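Side-chain contacts in silicatein alpha (Tethya aurantium, PDB 6ZQ3), which probably directs the condensation of silica in sponge spicules, as the mature form of an enzyme of the papain (C1) cysteine peptidase family: residues K18-C23 with Y27-M32; E51-D56 with E82-G87. One frame throughout, in Å; residues are numbered along the deposited sequence.

Contact 1: K18-C23 with Y27-M32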
ATOM      1  N   LYS A  18       2.763  10.260  -0.600  1.00 51.03           N
ATOM      2  CA  LYS A  18       3.034  10.629   0.781  1.00 47.76           C
ATOM      3  C   LYS A  18       4.480  10.316   1.140  1.00 44.08           C
ATOM      4  O   LYS A  18       5.144   9.575   0.427  1.00 44.40           O
ATOM      5  CB  LYS A  18       2.073   9.851   1.676  1.00 52.12           C
ATOM      6  CG  LYS A  18       0.616  10.236   1.429  1.00 58.78           C
ATOM      7  CD  LYS A  18      -0.364   9.174   1.888  1.00 65.59           C
ATOM      8  CE  LYS A  18      -1.741   9.347   1.251  1.00 70.54           C
ATOM      9  NZ  LYS A  18      -2.787   8.563   1.989  1.00 74.38           N
ATOM     10  N   SER A  19       4.981  10.904   2.217  1.00 43.12           N
ATOM     11  CA  SER A  19       6.309  10.577   2.729  1.00 50.58           C
ATOM     12  C   SER A  19       6.156  10.127   4.162  1.00 48.69           C
ATOM     13  O   SER A  19       5.641  10.860   4.980  1.00 46.97           O
ATOM     14  CB  SER A  19       7.307  11.767   2.654  1.00 55.58           C
ATOM     15  OG  SER A  19       8.662  11.309   2.842  1.00 52.23           O
ATOM     16  N   GLN A  20       6.629   8.925   4.459  1.00 47.11           N
ATOM     17  CA  GLN A  20       6.571   8.403   5.804  1.00 47.26           C
ATOM     18  C   GLN A  20       7.648   8.970   6.739  1.00 47.59           C
ATOM     19  O   GLN A  20       7.689   8.629   7.906  1.00 48.73           O
ATOM     20  CB  GLN A  20       6.633   6.875   5.762  1.00 45.75           C
ATOM     21  CG  GLN A  20       7.982   6.324   5.396  1.00 46.68           C
ATOM     22  CD  GLN A  20       7.914   4.904   4.880  1.00 47.57           C
ATOM     23  OE1 GLN A  20       7.109   4.579   4.012  1.00 54.08           O
ATOM     24  NE2 GLN A  20       8.784   4.062   5.383  1.00 48.78           N
ATOM     25  N   GLY A  21       8.515   9.835   6.231  1.00 51.88           N
ATOM     26  CA  GLY A  21       9.528  10.473   7.049  1.00 49.37           C
ATOM     27  C   GLY A  21      10.521   9.440   7.532  1.00 52.69           C
ATOM     28  O   GLY A  21      10.823   8.468   6.827  1.00 45.07           O
ATOM     29  N   ASP A  22      10.986   9.649   8.764  1.00 56.70           N
ATOM     30  CA  ASP A  22      11.861   8.729   9.442  1.00 59.45           C
ATOM     31  C   ASP A  22      11.100   7.610  10.182  1.00 63.57           C
ATOM     32  O   ASP A  22      11.704   6.855  10.947  1.00 72.80           O
ATOM     33  CB  ASP A  22      12.732   9.499  10.432  1.00 63.45           C
ATOM     34  CG  ASP A  22      13.913   8.681  10.921  1.00 72.45           C
ATOM     35  OD1 ASP A  22      14.426   7.874  10.113  1.00 79.44           O
ATOM     36  OD2 ASP A  22      14.333   8.817  12.103  1.00 73.26           O
ATOM     37  N   CYS A  23       9.795   7.483   9.946  1.00 62.21           N
ATOM     38  CA  CYS A  23       8.965   6.451  10.595  1.00 64.74           C
ATOM     39  C   CYS A  23       8.797   5.219   9.689  1.00 62.43           C
ATOM     40  O   CYS A  23       8.390   5.347   8.540  1.00 69.80           O
ATOM     41  CB  CYS A  23       7.603   7.055  10.969  1.00 67.04           C
ATOM     42  SG  CYS A  23       6.315   5.894  11.474  1.00 74.20           S
ATOM     43  N   TYR A  27       3.890  -0.464   5.962  1.00 41.50           N
ATOM     44  CA  TYR A  27       2.683  -1.289   6.156  1.00 42.58           C
ATOM     45  C   TYR A  27       1.414  -0.426   6.173  1.00 38.54           C
ATOM     46  O   TYR A  27       0.453  -0.729   5.467  1.00 42.29           O
ATOM     47  CB  TYR A  27       2.784  -2.190   7.393  1.00 43.47           C
ATOM     48  CG  TYR A  27       2.712  -1.483   8.725  1.00 46.47           C
ATOM     49  CD1 TYR A  27       3.853  -0.973   9.326  1.00 47.23           C
ATOM     50  CD2 TYR A  27       1.501  -1.364   9.415  1.00 46.84           C
ATOM     51  CE1 TYR A  27       3.786  -0.342  10.558  1.00 47.93           C
ATOM     52  CE2 TYR A  27       1.427  -0.722  10.631  1.00 46.59           C
ATOM     53  CZ  TYR A  27       2.575  -0.216  11.203  1.00 45.00           C
ATOM     54  OH  TYR A  27       2.518   0.417  12.421  1.00 47.24           O
ATOM     55  N   ALA A  28       1.445   0.674   6.911  1.00 36.01           N
ATOM     56  CA  ALA A  28       0.272   1.527   7.073  1.00 36.89           C
ATOM     57  C   ALA A  28      -0.062   2.267   5.834  1.00 38.77           C
ATOM     58  O   ALA A  28      -1.231   2.428   5.522  1.00 44.16           O
ATOM     59  CB  ALA A  28       0.509   2.557   8.178  1.00 37.90           C
ATOM     60  N   PHE A  29       0.967   2.807   5.176  1.00 39.23           N
ATOM     61  CA  PHE A  29       0.757   3.635   4.007  1.00 36.61           C
ATOM     62  C   PHE A  29       0.260   2.727   2.929  1.00 36.17           C
ATOM     63  O   PHE A  29      -0.662   3.063   2.231  1.00 35.20           O
ATOM     64  CB  PHE A  29       2.032   4.358   3.582  1.00 37.44           C
ATOM     65  CG  PHE A  29       2.313   5.620   4.371  1.00 36.62           C
ATOM     66  CD1 PHE A  29       3.039   5.571   5.540  1.00 36.31           C
ATOM     67  CD2 PHE A  29       1.839   6.836   3.940  1.00 36.06           C
ATOM     68  CE1 PHE A  29       3.306   6.709   6.263  1.00 35.96           C
ATOM     69  CE2 PHE A  29       2.076   7.982   4.665  1.00 38.46           C
ATOM     70  CZ  PHE A  29       2.822   7.920   5.833  1.00 37.29           C
ATOM     71  N   SER A  30       0.874   1.563   2.813  1.00 36.31           N
ATOM     72  CA  SER A  30       0.450   0.570   1.834  1.00 39.34           C
ATOM     73  C   SER A  30      -1.003   0.063   2.051  1.00 45.54           C
ATOM     74  O   SER A  30      -1.754  -0.111   1.078  1.00 47.68           O
ATOM     75  CB  SER A  30       1.396  -0.616   1.887  1.00 38.97           C
ATOM     76  OG  SER A  30       0.869  -1.676   1.126  1.00 47.61           O
ATOM     77  N   ALA A  31      -1.385  -0.175   3.311  1.00 40.26           N
ATOM     78  CA  ALA A  31      -2.729  -0.649   3.629  1.00 42.37           C
ATOM     79  C   ALA A  31      -3.830   0.379   3.353  1.00 44.08           C
ATOM     80  O   ALA A  31      -4.865   0.024   2.766  1.00 40.08           O
ATOM     81  CB  ALA A  31      -2.797  -1.108   5.072  1.00 42.84           C
ATOM     82  N   MET A  32      -3.582   1.634   3.755  1.00 45.82           N
ATOM     83  CA  MET A  32      -4.501   2.763   3.546  1.00 44.36           C
ATOM     84  C   MET A  32      -4.691   3.107   2.094  1.00 45.47           C
ATOM     85  O   MET A  32      -5.792   3.474   1.678  1.00 50.81           O
ATOM     86  CB  MET A  32      -3.984   4.001   4.279  1.00 49.20           C
ATOM     87  CG  MET A  32      -4.043   3.870   5.790  1.00 55.31           C
ATOM     88  SD  MET A  32      -5.726   3.564   6.422  1.00 71.31           S
ATOM     89  CE  MET A  32      -5.862   1.776   6.334  1.00 66.16           C
TER
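The ring of F29 meets the loop 18-23 with its far end, between K18 and Q20. Q20 brings its CB to 3.4 Å from F29 CE1, while K18 comes to the CD2-CE2 side of the ring, its CB 3.5 Å from F29 CE2. Further along K18, CD lies in the ring plane at the edge, 3.8 Å from F29 CD2. The lysine chain is extended beyond CG (chi2 159°), which carries it past this edge and on to its polar end, where NZ makes salt bridges with E51 and E36. No hydrogen bond crosses the contact, so aliphatic carbons packed on the aromatic ring make it.

Q20 turns its amide the other way: OE1 bonds to S186 OG, the backbone of Q20 also pairs with S186, and the side chain touches H165 and W187. A type II' turn from Q20 to C23, closed by C23 N to Q20 O at 3.1 Å, reverses the chain just before the helix begins, and C23 is tied to C66 by a disulfide. This is the entry to the central helix 26-43 of the papain fold, and the setting of Q20 is consistent with the place of the oxyanion-hole glutamine in papain relatives.

Contact 2: E51-D56 with E82-G87; sequences EQNIID and EGVDDG
N53 and D85 make the polar part of this contact. The backbone N of D85 donates to N53 OD1 at 2.9 Å, and the bond is nearly straight, with an N-H...O angle of 165°. The donor lies in the carbonyl plane of the asparagine, with a C=O...N angle of 150°. N53 sends CG anti to its own backbone N (chi1 -163°), and this swings the amide out from helix 51-57 to the strand 84-85. The same oxygen also rests against D85 CB, 3.3 Å away, while the aspartate carboxylate is turned well out of the amide plane and gives its OD2 to the backbone N of Q102. On the other side of the amide, ND2 has a weak bond to Y77 OH. Replaced by an alanine, N53 would no longer offer its amide oxygen, and the D85 N-H would probably be left without this acceptor, with a gap between helix and strand.

The apolar part is a single methyl pair: I54 CD1 sits 3.3 Å from V84 CG2, a distance shorter than a usual methyl contact, whose exact value is doubtful at this resolution. CG2 also faces N53 OD1 at 3.9 Å, so the valine borders both halves of the contact.

Within the helix, Q52 NE2 donates to D56 OD2 at 3.1 Å, reaching the oxygen on its syn side.

Along the strand, V84 pairs with the backbone of 106-108. In a buried place, then, the asparagine supplies a side-chain acceptor for a strand N-H, giving the helix a directional hold on the strand that the methyl pair alone could not give.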
ATOM      1  N   GLU A  51      -2.979   7.203   7.943  1.00 44.74           N
ATOM      2  CA  GLU A  51      -1.962   6.244   8.297  1.00 45.19           C
ATOM      3  C   GLU A  51      -1.529   6.425   9.746  1.00 45.54           C
ATOM      4  O   GLU A  51      -0.966   5.508  10.346  1.00 48.31           O
ATOM      5  CB  GLU A  51      -0.739   6.448   7.420  1.00 50.67           C
ATOM      6  CG  GLU A  51      -0.959   6.194   5.943  1.00 57.15           C
ATOM      7  CD  GLU A  51      -1.433   7.414   5.173  1.00 62.48           C
ATOM      8  OE1 GLU A  51      -1.422   8.520   5.757  1.00 69.03           O
ATOM      9  OE2 GLU A  51      -1.825   7.257   3.988  1.00 66.52           O
ATOM     10  N   GLN A  52      -1.732   7.622  10.289  1.00 40.93           N
ATOM     11  CA  GLN A  52      -1.356   7.915  11.653  1.00 41.55           C
ATOM     12  C   GLN A  52      -2.271   7.136  12.593  1.00 45.49           C
ATOM     13  O   GLN A  52      -1.844   6.621  13.659  1.00 42.39           O
ATOM     14  CB  GLN A  52      -1.496   9.424  11.869  1.00 43.43           C
ATOM     15  CG  GLN A  52      -0.951   9.944  13.195  1.00 45.35           C
ATOM     16  CD  GLN A  52       0.482   9.554  13.473  1.00 46.73           C
ATOM     17  OE1 GLN A  52       1.330   9.568  12.591  1.00 49.26           O
ATOM     18  NE2 GLN A  52       0.763   9.210  14.724  1.00 55.84           N
ATOM     19  N   ASN A  53      -3.540   7.059  12.182  1.00 43.84           N
ATOM     20  CA  ASN A  53      -4.562   6.295  12.904  1.00 46.33           C
ATOM     21  C   ASN A  53      -4.091   4.865  13.100  1.00 47.42           C
ATOM     22  O   ASN A  53      -4.149   4.348  14.208  1.00 51.95           O
ATOM     23  CB  ASN A  53      -5.872   6.324  12.107  1.00 46.18           C
ATOM     24  CG  ASN A  53      -7.062   5.930  12.918  1.00 44.56           C
ATOM     25  OD1 ASN A  53      -8.188   6.216  12.541  1.00 44.49           O
ATOM     26  ND2 ASN A  53      -6.826   5.269  14.034  1.00 48.49           N
ATOM     27  N   ILE A  54      -3.600   4.256  12.020  1.00 46.12           N
ATOM     28  CA  ILE A  54      -3.137   2.880  12.043  1.00 50.65           C
ATOM     29  C   ILE A  54      -1.880   2.765  12.899  1.00 51.51           C
ATOM     30  O   ILE A  54      -1.689   1.773  13.614  1.00 53.57           O
ATOM     31  CB  ILE A  54      -2.805   2.350  10.629  1.00 49.66           C
ATOM     32  CG1 ILE A  54      -4.044   1.835   9.915  1.00 58.36           C
ATOM     33  CG2 ILE A  54      -1.861   1.175  10.707  1.00 50.30           C
ATOM     34  CD1 ILE A  54      -5.062   2.897   9.607  1.00 62.88           C
ATOM     35  N   ILE A  55      -1.004   3.755  12.803  1.00 48.19           N
ATOM     36  CA  ILE A  55       0.244   3.710  13.575  1.00 51.37           C
ATOM     37  C   ILE A  55      -0.036   3.796  15.067  1.00 46.65           C
ATOM     38  O   ILE A  55       0.413   2.939  15.828  1.00 40.01           O
ATOM     39  CB  ILE A  55       1.249   4.805  13.143  1.00 51.65           C
ATOM     40  CG1 ILE A  55       1.890   4.397  11.819  1.00 51.15           C
ATOM     41  CG2 ILE A  55       2.347   4.983  14.185  1.00 53.10           C
ATOM     42  CD1 ILE A  55       2.305   5.561  10.945  1.00 55.25           C
ATOM     43  N   ASP A  56      -0.788   4.817  15.469  1.00 44.98           N
ATOM     44  CA  ASP A  56      -1.124   4.981  16.870  1.00 47.16           C
ATOM     45  C   ASP A  56      -1.918   3.826  17.486  1.00 48.23           C
ATOM     46  O   ASP A  56      -1.689   3.506  18.657  1.00 56.62           O
ATOM     47  CB  ASP A  56      -1.899   6.280  17.094  1.00 47.42           C
ATOM     48  CG  ASP A  56      -1.100   7.486  16.731  1.00 46.87           C
ATOM     49  OD1 ASP A  56       0.142   7.352  16.612  1.00 44.05           O
ATOM     50  OD2 ASP A  56      -1.703   8.564  16.554  1.00 48.10           O
ATOM     51  N   GLU A  82     -14.132  -1.054  13.416  1.00 58.99           N
ATOM     52  CA  GLU A  82     -15.246  -0.612  12.576  1.00 59.59           C
ATOM     53  C   GLU A  82     -15.070   0.762  11.932  1.00 60.59           C
ATOM     54  O   GLU A  82     -16.001   1.567  11.899  1.00 58.30           O
ATOM     55  CB  GLU A  82     -16.554  -0.645  13.373  1.00 59.25           C
ATOM     56  N   GLY A  83     -13.874   1.022  11.420  1.00 65.26           N
ATOM     57  CA  GLY A  83     -13.567   2.286  10.737  1.00 65.31           C
ATOM     58  C   GLY A  83     -12.136   2.808  10.832  1.00 63.32           C
ATOM     59  O   GLY A  83     -11.387   2.500  11.767  1.00 61.89           O
ATOM     60  N   VAL A  84     -11.763   3.614   9.847  1.00 62.11           N
ATOM     61  CA  VAL A  84     -10.508   4.355   9.888  1.00 58.86           C
ATOM     62  C   VAL A  84     -10.802   5.835   9.673  1.00 51.92           C
ATOM     63  O   VAL A  84     -11.689   6.177   8.900  1.00 45.27           O
ATOM     64  CB  VAL A  84      -9.520   3.813   8.828  1.00 63.99           C
ATOM     65  CG1 VAL A  84      -9.837   4.359   7.447  1.00 64.29           C
ATOM     66  CG2 VAL A  84      -8.075   4.096   9.245  1.00 58.99           C
ATOM     67  N   ASP A  85     -10.091   6.704  10.387  1.00 46.60           N
ATOM     68  CA  ASP A  85     -10.250   8.132  10.176  1.00 49.99           C
ATOM     69  C   ASP A  85      -9.537   8.566   8.885  1.00 53.02           C
ATOM     70  O   ASP A  85      -8.566   7.928   8.437  1.00 51.97           O
ATOM     71  CB  ASP A  85      -9.680   8.951  11.346  1.00 52.56           C
ATOM     72  CG  ASP A  85     -10.598   8.991  12.553  1.00 58.90           C
ATOM     73  OD1 ASP A  85     -11.804   8.644  12.446  1.00 57.88           O
ATOM     74  OD2 ASP A  85     -10.095   9.406  13.623  1.00 65.43           O
ATOM     75  N   ASP A  86     -10.003   9.677   8.324  1.00 48.75           N
ATOM     76  CA  ASP A  86      -9.356  10.258   7.179  1.00 57.32           C
ATOM     77  C   ASP A  86      -8.276  11.227   7.614  1.00 54.04           C
ATOM     78  O   ASP A  86      -8.279  11.686   8.747  1.00 51.80           O
ATOM     79  CB  ASP A  86     -10.370  10.921   6.246  1.00 66.30           C
ATOM     80  CG  ASP A  86     -11.269  11.854   6.950  1.00 66.43           C
ATOM     81  OD1 ASP A  86     -10.745  12.800   7.585  1.00 67.90           O
ATOM     82  OD2 ASP A  86     -12.496  11.628   6.859  1.00 75.96           O
ATOM     83  N   GLY A  87      -7.366  11.520   6.686  1.00 53.37           N
ATOM     84  CA  GLY A  87      -6.136  12.244   6.971  1.00 55.25           C
ATOM     85  C   GLY A  87      -6.430  13.629   7.485  1.00 58.71           C
ATOM     86  O   GLY A  87      -5.876  14.039   8.509  1.00 59.54           O
TER

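How the contacts relate
Along the chain the residues of contact 1 are finished before those of contact 2 begin, and the centres of the two lie about 12 Å apart. Helix 26-43, entered from the loop 18-23, is followed in the chain by helix 51-57, and the two helices pack together: M32 SD sits 3.3 Å from I54 CD1 and 3.7 Å from V84 CG2, so one methionine reaches both segments of contact 2. F29 of contact 1 brings CD2 to 3.5 Å from CG of E51, the residue that also bridges to K18. Both lie in the mature papain-like domain, on the side built around the central helix 26-43. Together they join the loop leading into that helix, through helix 51-57, to the small antiparallel sheet of 84-85 and 106-108.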